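Local coordinates for protein paraflagellar rod component (Trypanosoma brucei, PDB 2Q0X) that is of unknown function but has the alpha/beta hydrolase fold and is probably a component of the trypanosome paraflagellar rod, at residues A[37-42]-A[65-70]; A[107-112]-A[135-140]; A[141-146]-A[271-276]. All coordinates share one frame; numbering follows the deposited sequence.

Contact 1: A[37-42]-A[65-70]; sequences ARRCVL and QGDWAF
Asp67 and Ala37 meet first: the methyl CB of Ala37 rests against the carbonyl of Asp67, 3.6 Å from its O, at the turn leading into strand 69-73. Asp67 O also accepts Arg39 NE at 3.2 Å in a nearly straight bond, N-H...O 170°, although the donor stands above the carbonyl plane. The carboxylate adds a salt bridge, Arg39 NH2 to Asp67 OD1 at 2.8 Å, with OD1 near the guanidinium plane but approached from above its own carboxylate plane. Trp68 then offers the face of its indole to the arginine side chain. The guanidinium lies flat on it, planes 9° apart and centres 3.8 Å apart, with CZ off-centre over the five-membered ring. Arg39 CD sits squarely over the six-membered ring, 3.5 Å from its centroid, a CH-pi contact. Chi1 of 54° followed by an extended chain lays the arginine along the indole. The ring's CE3 edge faces the Cys40 backbone. At Ala69 the parallel pairing starts: its N donates to Arg39 O and its O accepts Val41 N, each at 2.9 Å, while its CB packs on Cys40 CB. Phe70 lies on the opposite face of the sheet, its CE2 reaching Val41 CG1 at 3.9 Å, and helix 57-64 of this beta-alpha-beta unit packs on the same ring. Arg39 NH1 forms further salt bridges with Glu109 and Asp295, close to Arg298. Two in-plane bonds and a stacked ring thus fix the guanidinium's rotation, and Asp67, Glu109 and Asp295 probably offset both arginines.

Contact 2: A[107-112]-A[135-140]; sequences MNEVAL and ITRVIL
Val110 pairs with Ile135 and Ala111 with Arg137, so Thr136 is the extra residue of a beta bulge between two parallel strands whose directions differ by 22°. Three backbone bonds bracket the bulge. Thr136 N donates to Val110 O at 3.0 Å before the shift; after it come Leu112 N to Arg137 O at 2.9 Å and Ile139 N to Leu112 O at 2.7 Å.

At the bulge, Thr136 turns its side chain toward Glu109. Its OG1 would donate to Glu109 OE2, though the modelled 2.4 Å is too short to trust. Chi1 of 44° sets the Glu109 chain, extended beyond CG, across the threonine at about a right angle. Arg137 is bent at chi2 and chi3; its NE stays 4.3 Å from Glu109 OE2, with the oxygen off the guanidinium plane, and its NH1 pairs instead with Asp295. Farther along, Ala111 CB packs on Arg137 CB at 3.9 Å. On the other face Leu112 CD1 approaches Ile135 CG2, beneath helix 119-128.

Buried Glu109 is probably kept ionised by salt bridges from OE1 to Arg39 and OE2 to Arg298, with the charge of Arg137 nearby and the Thr136 hydroxyl close.

Contact 3: A[141-146]-A[271-276]; sequences HGVVCD and ELRRVL
Toward the carboxyl ends of the parallel strands of the central sheet, Val143 of strand 135-143 meets Arg273 and Val275, which belong to the part of the chain following the last sheet strand, 260-264. Val143 CB is directed at segment 271-276. With CG1 anti to the backbone N (chi1 180°), that methyl lies 3.6 Å from Arg273 CA, while CG2 reaches Val275 CG2 at 3.5 Å. The same Val275 methyl approaches the His141 ring obliquely, 3.6 Å from CE1, so one branch of Val275 serves two residues of the strand.

Arg273 slides past Val143 in the opposite direction, then bends at chi3 (-58°), which returns its guanidinium to the strand's backbone. There NH1 donates to Val143 O at 3.1 Å, close to the C=O axis and near the guanidinium plane, with an N-H...O angle of 160°. Arg273 CD passes beside Cys145 SG at 4.0 Å. Further bonds hold the head: a salt bridge from NE to Asp184 and a hydrogen bond from NH1 to Thr199. Arg273 takes left-handed backbone angles (positive phi and psi) within the loop that links the antiparallel pair 268-269 and 275-277. His141 NE2 is tied to Asp267, and its ring meets that of His283.

Loops beyond the carboxyl ends of the parallel strands are where alpha/beta hydrolases generally carry their active site, the one after the last strand commonly supplying the histidine. The present arrangement has that topology, a central strand meeting the loop region after strand 260-264, without establishing any catalytic role here.

Overall arrangement
All three contacts reach one mixed sheet. Contacts 1 and 2 each join consecutive parallel strands of a beta-alpha-beta unit, and they touch directly because strands 40-44 and 110-115 are neighbours; their centres lie 10 Å apart. Contact 3 continues strand 135-143 from contact 2, yet sits across the chain's centre, about 28 Å from contact 1 between centres. Contacts 1 and 2 are mostly buried, though contact 1 has exposed turn residues, and both combine backbone ladders with an ion cluster near the strand starts that involves helix 280-299. Contact 3 is buried too, but lacks a ladder: valine packing and an arginine-to-carbonyl bond join strand to loop.

Contact 1: A[37-42]-A[65-70]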
loop_
_atom_site.group_PDB
_atom_site.type_symbol
_atom_site.label_atom_id
_atom_site.label_comp_id
_atom_site.label_asym_id
_atom_site.label_seq_id
_atom_site.Cartn_x
_atom_site.Cartn_y
_atom_site.Cartn_z
ATOM N N ALA A 37 12.587 -13.869 18.526
ATOM C CA ALA A 37 11.598 -14.742 19.150
ATOM C C ALA A 37 11.300 -15.931 18.210
ATOM O O ALA A 37 11.734 -15.937 17.042
ATOM C CB ALA A 37 10.339 -13.970 19.469
ATOM N N ARG A 38 10.600 -16.940 18.711
ATOM C CA ARG A 38 10.351 -18.136 17.906
ATOM C C ARG A 38 8.873 -18.288 17.567
ATOM O O ARG A 38 8.414 -19.387 17.282
ATOM C CB ARG A 38 10.870 -19.379 18.632
ATOM N N ARG A 39 8.150 -17.171 17.588
ATOM C CA ARG A 39 6.730 -17.123 17.275
ATOM C C ARG A 39 6.374 -15.668 17.042
ATOM O O ARG A 39 7.098 -14.791 17.480
ATOM C CB ARG A 39 5.896 -17.698 18.418
ATOM C CG ARG A 39 6.177 -17.056 19.769
ATOM C CD ARG A 39 5.423 -17.726 20.873
ATOM N NE ARG A 39 5.574 -17.020 22.142
ATOM C CZ ARG A 39 4.924 -17.348 23.258
ATOM N NH1 ARG A 39 4.084 -18.375 23.277
ATOM N NH2 ARG A 39 5.132 -16.648 24.374
ATOM N N CYS A 40 5.263 -15.406 16.362
ATOM C CA CYS A 40 4.930 -14.037 16.002
ATOM C C CYS A 40 3.460 -13.689 16.125
ATOM O O CYS A 40 2.581 -14.528 15.929
ATOM C CB CYS A 40 5.414 -13.720 14.570
ATOM S SG CYS A 40 4.633 -14.664 13.223
ATOM N N VAL A 41 3.207 -12.421 16.449
ATOM C CA VAL A 41 1.928 -11.804 16.166
ATOM C C VAL A 41 1.950 -11.261 14.724
ATOM O O VAL A 41 2.865 -10.535 14.345
ATOM C CB VAL A 41 1.624 -10.677 17.152
ATOM C CG1 VAL A 41 0.336 -9.951 16.753
ATOM C CG2 VAL A 41 1.533 -11.259 18.571
ATOM N N LEU A 42 0.962 -11.667 13.922
ATOM C CA LEU A 42 0.817 -11.232 12.557
ATOM C C LEU A 42 -0.429 -10.369 12.440
ATOM O O LEU A 42 -1.556 -10.829 12.709
ATOM C CB LEU A 42 0.703 -12.432 11.627
ATOM C CG LEU A 42 0.404 -12.169 10.143
ATOM C CD1 LEU A 42 1.422 -11.209 9.547
ATOM C CD2 LEU A 42 0.338 -13.518 9.351
ATOM N N GLN A 65 8.918 -7.819 22.604
ATOM C CA GLN A 65 10.273 -8.207 22.226
ATOM C C GLN A 65 10.872 -9.228 23.189
ATOM O O GLN A 65 10.806 -9.053 24.405
ATOM C CB GLN A 65 11.173 -6.974 22.181
ATOM C CG GLN A 65 12.535 -7.234 21.573
ATOM C CD GLN A 65 13.650 -6.884 22.512
ATOM O OE1 GLN A 65 14.444 -5.967 22.244
ATOM N NE2 GLN A 65 13.728 -7.604 23.637
ATOM N N GLY A 66 11.474 -10.275 22.625
ATOM C CA GLY A 66 11.989 -11.398 23.395
ATOM C C GLY A 66 10.981 -12.522 23.569
ATOM O O GLY A 66 11.353 -13.635 23.957
ATOM N N ASP A 67 9.712 -12.246 23.268
ATOM C CA ASP A 67 8.625 -13.176 23.567
ATOM C C ASP A 67 7.840 -13.495 22.287
ATOM O O ASP A 67 7.718 -14.660 21.910
ATOM C CB ASP A 67 7.725 -12.583 24.658
ATOM C CG ASP A 67 6.742 -13.579 25.211
ATOM O OD1 ASP A 67 7.052 -14.785 25.210
ATOM O OD2 ASP A 67 5.649 -13.163 25.649
ATOM N N TRP A 68 7.329 -12.453 21.625
ATOM C CA TRP A 68 6.738 -12.573 20.294
ATOM C C TRP A 68 7.369 -11.572 19.315
ATOM O O TRP A 68 7.591 -10.406 19.654
ATOM C CB TRP A 68 5.220 -12.310 20.343
ATOM C CG TRP A 68 4.382 -13.319 21.120
ATOM C CD1 TRP A 68 4.172 -13.349 22.467
ATOM C CD2 TRP A 68 3.599 -14.392 20.576
ATOM N NE1 TRP A 68 3.336 -14.378 22.793
ATOM C CE2 TRP A 68 2.960 -15.033 21.652
ATOM C CE3 TRP A 68 3.373 -14.870 19.285
ATOM C CZ2 TRP A 68 2.109 -16.133 21.476
ATOM C CZ3 TRP A 68 2.543 -15.971 19.115
ATOM C CH2 TRP A 68 1.921 -16.585 20.207
ATOM N N ALA A 69 7.637 -12.021 18.094
ATOM C CA ALA A 69 7.944 -11.114 17.008
ATOM C C ALA A 69 6.645 -10.399 16.625
ATOM O O ALA A 69 5.571 -10.828 17.017
ATOM C CB ALA A 69 8.536 -11.858 15.812
ATOM N N PHE A 70 6.764 -9.287 15.909
ATOM C CA PHE A 70 5.621 -8.524 15.426
ATOM C C PHE A 70 5.784 -8.368 13.915
ATOM O O PHE A 70 6.775 -7.816 13.455
ATOM C CB PHE A 70 5.513 -7.151 16.122
ATOM C CG PHE A 70 4.186 -6.456 15.886
ATOM C CD1 PHE A 70 4.108 -5.303 15.105
ATOM C CD2 PHE A 70 3.014 -6.975 16.415
ATOM C CE1 PHE A 70 2.900 -4.667 14.868
ATOM C CE2 PHE A 70 1.798 -6.352 16.170
ATOM C CZ PHE A 70 1.746 -5.188 15.377
#

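Contact 2: A[107-112]-A[135-140]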
loop_
_atom_site.group_PDB
_atom_site.type_symbol
_atom_site.label_atom_id
_atom_site.label_comp_id
_atom_site.label_asym_id
_atom_site.label_seq_id
_atom_site.Cartn_x
_atom_site.Cartn_y
_atom_site.Cartn_z
ATOM N N MET A 107 9.260 -19.512 12.898
ATOM C CA MET A 107 8.089 -19.203 13.693
ATOM C C MET A 107 7.366 -20.505 14.037
ATOM O O MET A 107 6.948 -21.242 13.146
ATOM C CB MET A 107 7.169 -18.243 12.930
ATOM C CG MET A 107 7.753 -16.871 12.732
ATOM S SD MET A 107 8.188 -16.067 14.295
ATOM C CE MET A 107 9.973 -16.043 14.304
ATOM N N ASN A 108 7.239 -20.786 15.330
ATOM C CA ASN A 108 6.615 -22.026 15.824
ATOM C C ASN A 108 5.133 -21.867 16.123
ATOM O O ASN A 108 4.436 -22.846 16.329
ATOM C CB ASN A 108 7.291 -22.498 17.110
ATOM C CG ASN A 108 8.678 -23.038 16.879
ATOM O OD1 ASN A 108 8.999 -23.535 15.801
ATOM N ND2 ASN A 108 9.512 -22.947 17.900
ATOM N N GLU A 109 4.666 -20.630 16.224
ATOM C CA GLU A 109 3.232 -20.375 16.297
ATOM C C GLU A 109 2.948 -18.956 15.881
ATOM O O GLU A 109 3.840 -18.126 15.812
ATOM C CB GLU A 109 2.652 -20.694 17.683
ATOM C CG GLU A 109 3.461 -20.213 18.838
ATOM C CD GLU A 109 2.793 -20.448 20.184
ATOM O OE1 GLU A 109 3.507 -20.575 21.182
ATOM O OE2 GLU A 109 1.560 -20.471 20.267
ATOM N N VAL A 110 1.689 -18.711 15.554
ATOM C CA VAL A 110 1.257 -17.437 15.030
ATOM C C VAL A 110 0.004 -17.048 15.789
ATOM O O VAL A 110 -0.974 -17.814 15.833
ATOM C CB VAL A 110 0.963 -17.506 13.521
ATOM C CG1 VAL A 110 0.301 -16.182 13.024
ATOM C CG2 VAL A 110 2.241 -17.819 12.720
ATOM N N ALA A 111 0.065 -15.858 16.402
ATOM C CA ALA A 111 -1.103 -15.165 16.908
ATOM C C ALA A 111 -1.610 -14.229 15.802
ATOM O O ALA A 111 -0.929 -13.270 15.424
ATOM C CB ALA A 111 -0.742 -14.386 18.185
ATOM N N LEU A 112 -2.791 -14.518 15.256
ATOM C CA LEU A 112 -3.366 -13.673 14.204
ATOM C C LEU A 112 -4.100 -12.483 14.815
ATOM O O LEU A 112 -4.976 -12.662 15.653
ATOM C CB LEU A 112 -4.342 -14.452 13.315
ATOM C CG LEU A 112 -3.887 -14.984 11.950
ATOM C CD1 LEU A 112 -5.073 -15.613 11.186
ATOM C CD2 LEU A 112 -3.250 -13.901 11.122
ATOM N N ILE A 135 -1.730 -21.751 14.105
ATOM C CA ILE A 135 -2.428 -20.515 14.484
ATOM C C ILE A 135 -3.043 -20.730 15.887
ATOM O O ILE A 135 -4.082 -21.385 16.035
ATOM C CB ILE A 135 -3.471 -20.116 13.402
ATOM C CG1 ILE A 135 -2.756 -19.916 12.050
ATOM C CG2 ILE A 135 -4.248 -18.844 13.821
ATOM C CD1 ILE A 135 -3.669 -19.789 10.836
ATOM N N THR A 136 -2.364 -20.239 16.922
ATOM C CA THR A 136 -2.666 -20.635 18.306
ATOM C C THR A 136 -3.458 -19.594 19.098
ATOM O O THR A 136 -3.948 -19.867 20.187
ATOM C CB THR A 136 -1.377 -20.992 19.088
ATOM O OG1 THR A 136 -0.457 -19.913 18.997
ATOM C CG2 THR A 136 -0.717 -22.259 18.552
ATOM N N ARG A 137 -3.577 -18.401 18.548
ATOM C CA ARG A 137 -4.316 -17.318 19.190
ATOM C C ARG A 137 -4.843 -16.433 18.112
ATOM O O ARG A 137 -4.222 -16.271 17.076
ATOM C CB ARG A 137 -3.430 -16.466 20.127
ATOM C CG ARG A 137 -3.142 -17.073 21.481
ATOM C CD ARG A 137 -1.868 -17.892 21.461
ATOM N NE ARG A 137 -1.942 -19.089 22.325
ATOM C CZ ARG A 137 -1.364 -19.183 23.507
ATOM N NH1 ARG A 137 -0.701 -18.162 24.006
ATOM N NH2 ARG A 137 -1.439 -20.289 24.191
ATOM N N VAL A 138 -6.007 -15.862 18.373
ATOM C CA VAL A 138 -6.603 -14.901 17.487
ATOM C C VAL A 138 -6.979 -13.658 18.300
ATOM O O VAL A 138 -7.511 -13.755 19.396
ATOM C CB VAL A 138 -7.823 -15.500 16.745
ATOM C CG1 VAL A 138 -8.482 -14.460 15.892
ATOM C CG2 VAL A 138 -7.387 -16.743 15.871
ATOM N N ILE A 139 -6.678 -12.489 17.746
ATOM C CA ILE A 139 -7.058 -11.215 18.342
ATOM C C ILE A 139 -7.786 -10.406 17.284
ATOM O O ILE A 139 -7.236 -10.156 16.225
ATOM C CB ILE A 139 -5.802 -10.397 18.822
ATOM C CG1 ILE A 139 -4.962 -11.194 19.827
ATOM C CG2 ILE A 139 -6.233 -9.020 19.358
ATOM C CD1 ILE A 139 -3.445 -10.900 19.777
ATOM N N LEU A 140 -9.000 -9.974 17.584
ATOM C CA LEU A 140 -9.771 -9.202 16.630
ATOM C C LEU A 140 -10.248 -7.910 17.264
ATOM O O LEU A 140 -10.787 -7.906 18.366
ATOM C CB LEU A 140 -10.975 -9.999 16.113
ATOM C CG LEU A 140 -10.729 -11.412 15.563
ATOM C CD1 LEU A 140 -12.043 -12.140 15.301
ATOM C CD2 LEU A 140 -9.867 -11.376 14.362
#

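Contact 3: A[141-146]-A[271-276]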
loop_
_atom_site.group_PDB
_atom_site.type_symbol
_atom_site.label_atom_id
_atom_site.label_comp_id
_atom_site.label_asym_id
_atom_site.label_seq_id
_atom_site.Cartn_x
_atom_site.Cartn_y
_atom_site.Cartn_z
ATOM N N HIS A 141 -10.051 -6.813 16.546
ATOM C CA HIS A 141 -10.534 -5.498 16.968
ATOM C C HIS A 141 -11.611 -5.048 16.022
ATOM O O HIS A 141 -11.490 -5.203 14.801
ATOM C CB HIS A 141 -9.406 -4.457 17.036
ATOM C CG HIS A 141 -9.851 -3.109 17.529
ATOM N ND1 HIS A 141 -10.515 -2.206 16.726
ATOM C CD2 HIS A 141 -9.749 -2.523 18.745
ATOM C CE1 HIS A 141 -10.788 -1.118 17.422
ATOM N NE2 HIS A 141 -10.341 -1.288 18.653
ATOM N N GLY A 142 -12.669 -4.485 16.606
ATOM C CA GLY A 142 -13.679 -3.810 15.829
ATOM C C GLY A 142 -14.392 -2.699 16.561
ATOM O O GLY A 142 -14.543 -2.722 17.791
ATOM N N VAL A 143 -14.823 -1.716 15.779
ATOM C CA VAL A 143 -15.728 -0.674 16.234
ATOM C C VAL A 143 -17.130 -1.107 15.875
ATOM O O VAL A 143 -17.397 -1.491 14.747
ATOM C CB VAL A 143 -15.447 0.664 15.554
ATOM C CG1 VAL A 143 -16.444 1.747 16.065
ATOM C CG2 VAL A 143 -13.963 1.067 15.755
ATOM N N VAL A 144 -18.030 -1.036 16.836
ATOM C CA VAL A 144 -19.408 -1.475 16.625
ATOM C C VAL A 144 -20.364 -0.289 16.792
ATOM O O VAL A 144 -20.041 0.676 17.477
ATOM C CB VAL A 144 -19.789 -2.601 17.606
ATOM C CG1 VAL A 144 -18.947 -3.814 17.336
ATOM C CG2 VAL A 144 -19.618 -2.139 19.071
ATOM N N CYS A 145 -21.526 -0.389 16.151
ATOM C CA CYS A 145 -22.610 0.577 16.310
ATOM C C CYS A 145 -23.931 -0.144 16.650
ATOM O O CYS A 145 -23.997 -1.367 16.685
ATOM C CB CYS A 145 -22.755 1.386 15.028
ATOM S SG CYS A 145 -23.242 0.409 13.598
ATOM N N ASP A 146 -24.983 0.626 16.898
ATOM C CA ASP A 146 -26.318 0.073 17.097
ATOM C C ASP A 146 -26.742 -0.708 15.846
ATOM O O ASP A 146 -26.702 -0.164 14.762
ATOM C CB ASP A 146 -27.321 1.199 17.394
ATOM C CG ASP A 146 -28.667 0.687 17.906
ATOM O OD1 ASP A 146 -29.111 -0.422 17.534
ATOM O OD2 ASP A 146 -29.296 1.413 18.696
ATOM N N GLU A 271 -18.261 8.538 13.644
ATOM C CA GLU A 271 -19.562 7.917 13.461
ATOM C C GLU A 271 -19.585 7.034 12.215
ATOM O O GLU A 271 -20.648 6.625 11.765
ATOM C CB GLU A 271 -20.656 8.991 13.373
ATOM N N LEU A 272 -18.413 6.724 11.663
ATOM C CA LEU A 272 -18.306 5.797 10.522
ATOM C C LEU A 272 -17.476 4.566 10.897
ATOM O O LEU A 272 -16.912 3.887 10.036
ATOM C CB LEU A 272 -17.732 6.528 9.304
ATOM C CG LEU A 272 -18.636 7.644 8.756
ATOM C CD1 LEU A 272 -17.850 8.529 7.803
ATOM C CD2 LEU A 272 -19.885 7.104 8.067
ATOM N N ARG A 273 -17.428 4.299 12.202
ATOM C CA ARG A 273 -16.786 3.105 12.787
ATOM C C ARG A 273 -15.282 3.052 12.524
ATOM O O ARG A 273 -14.710 1.975 12.382
ATOM C CB ARG A 273 -17.476 1.818 12.328
ATOM C CG ARG A 273 -18.872 1.664 12.899
ATOM C CD ARG A 273 -19.374 0.257 12.805
ATOM N NE ARG A 273 -19.397 -0.232 11.429
ATOM C CZ ARG A 273 -18.852 -1.373 11.022
ATOM N NH1 ARG A 273 -18.255 -2.181 11.875
ATOM N NH2 ARG A 273 -18.916 -1.717 9.748
ATOM N N ARG A 274 -14.658 4.232 12.494
ATOM C CA ARG A 274 -13.230 4.357 12.327
ATOM C C ARG A 274 -12.584 4.810 13.636
ATOM O O ARG A 274 -13.096 5.673 14.318
ATOM C CB ARG A 274 -12.947 5.357 11.208
ATOM C CG ARG A 274 -13.640 4.974 9.885
ATOM C CD ARG A 274 -12.663 4.924 8.728
ATOM N NE ARG A 274 -12.767 6.105 7.873
ATOM C CZ ARG A 274 -11.871 6.460 6.954
ATOM N NH1 ARG A 274 -10.756 5.757 6.764
ATOM N NH2 ARG A 274 -12.090 7.543 6.227
ATOM N N VAL A 275 -11.464 4.202 13.994
ATOM C CA VAL A 275 -10.739 4.608 15.183
ATOM C C VAL A 275 -9.928 5.864 14.840
ATOM O O VAL A 275 -9.111 5.866 13.910
ATOM C CB VAL A 275 -9.850 3.458 15.735
ATOM C CG1 VAL A 275 -8.970 3.937 16.876
ATOM C CG2 VAL A 275 -10.721 2.315 16.194
ATOM N N LEU A 276 -10.211 6.945 15.561
ATOM C CA LEU A 276 -9.464 8.184 15.438
ATOM C C LEU A 276 -8.268 8.161 16.384
ATOM O O LEU A 276 -7.207 8.689 16.070
ATOM C CB LEU A 276 -10.361 9.385 15.778
ATOM C CG LEU A 276 -11.619 9.565 14.921
ATOM C CD1 LEU A 276 -12.471 10.736 15.451
ATOM C CD2 LEU A 276 -11.257 9.775 13.447
#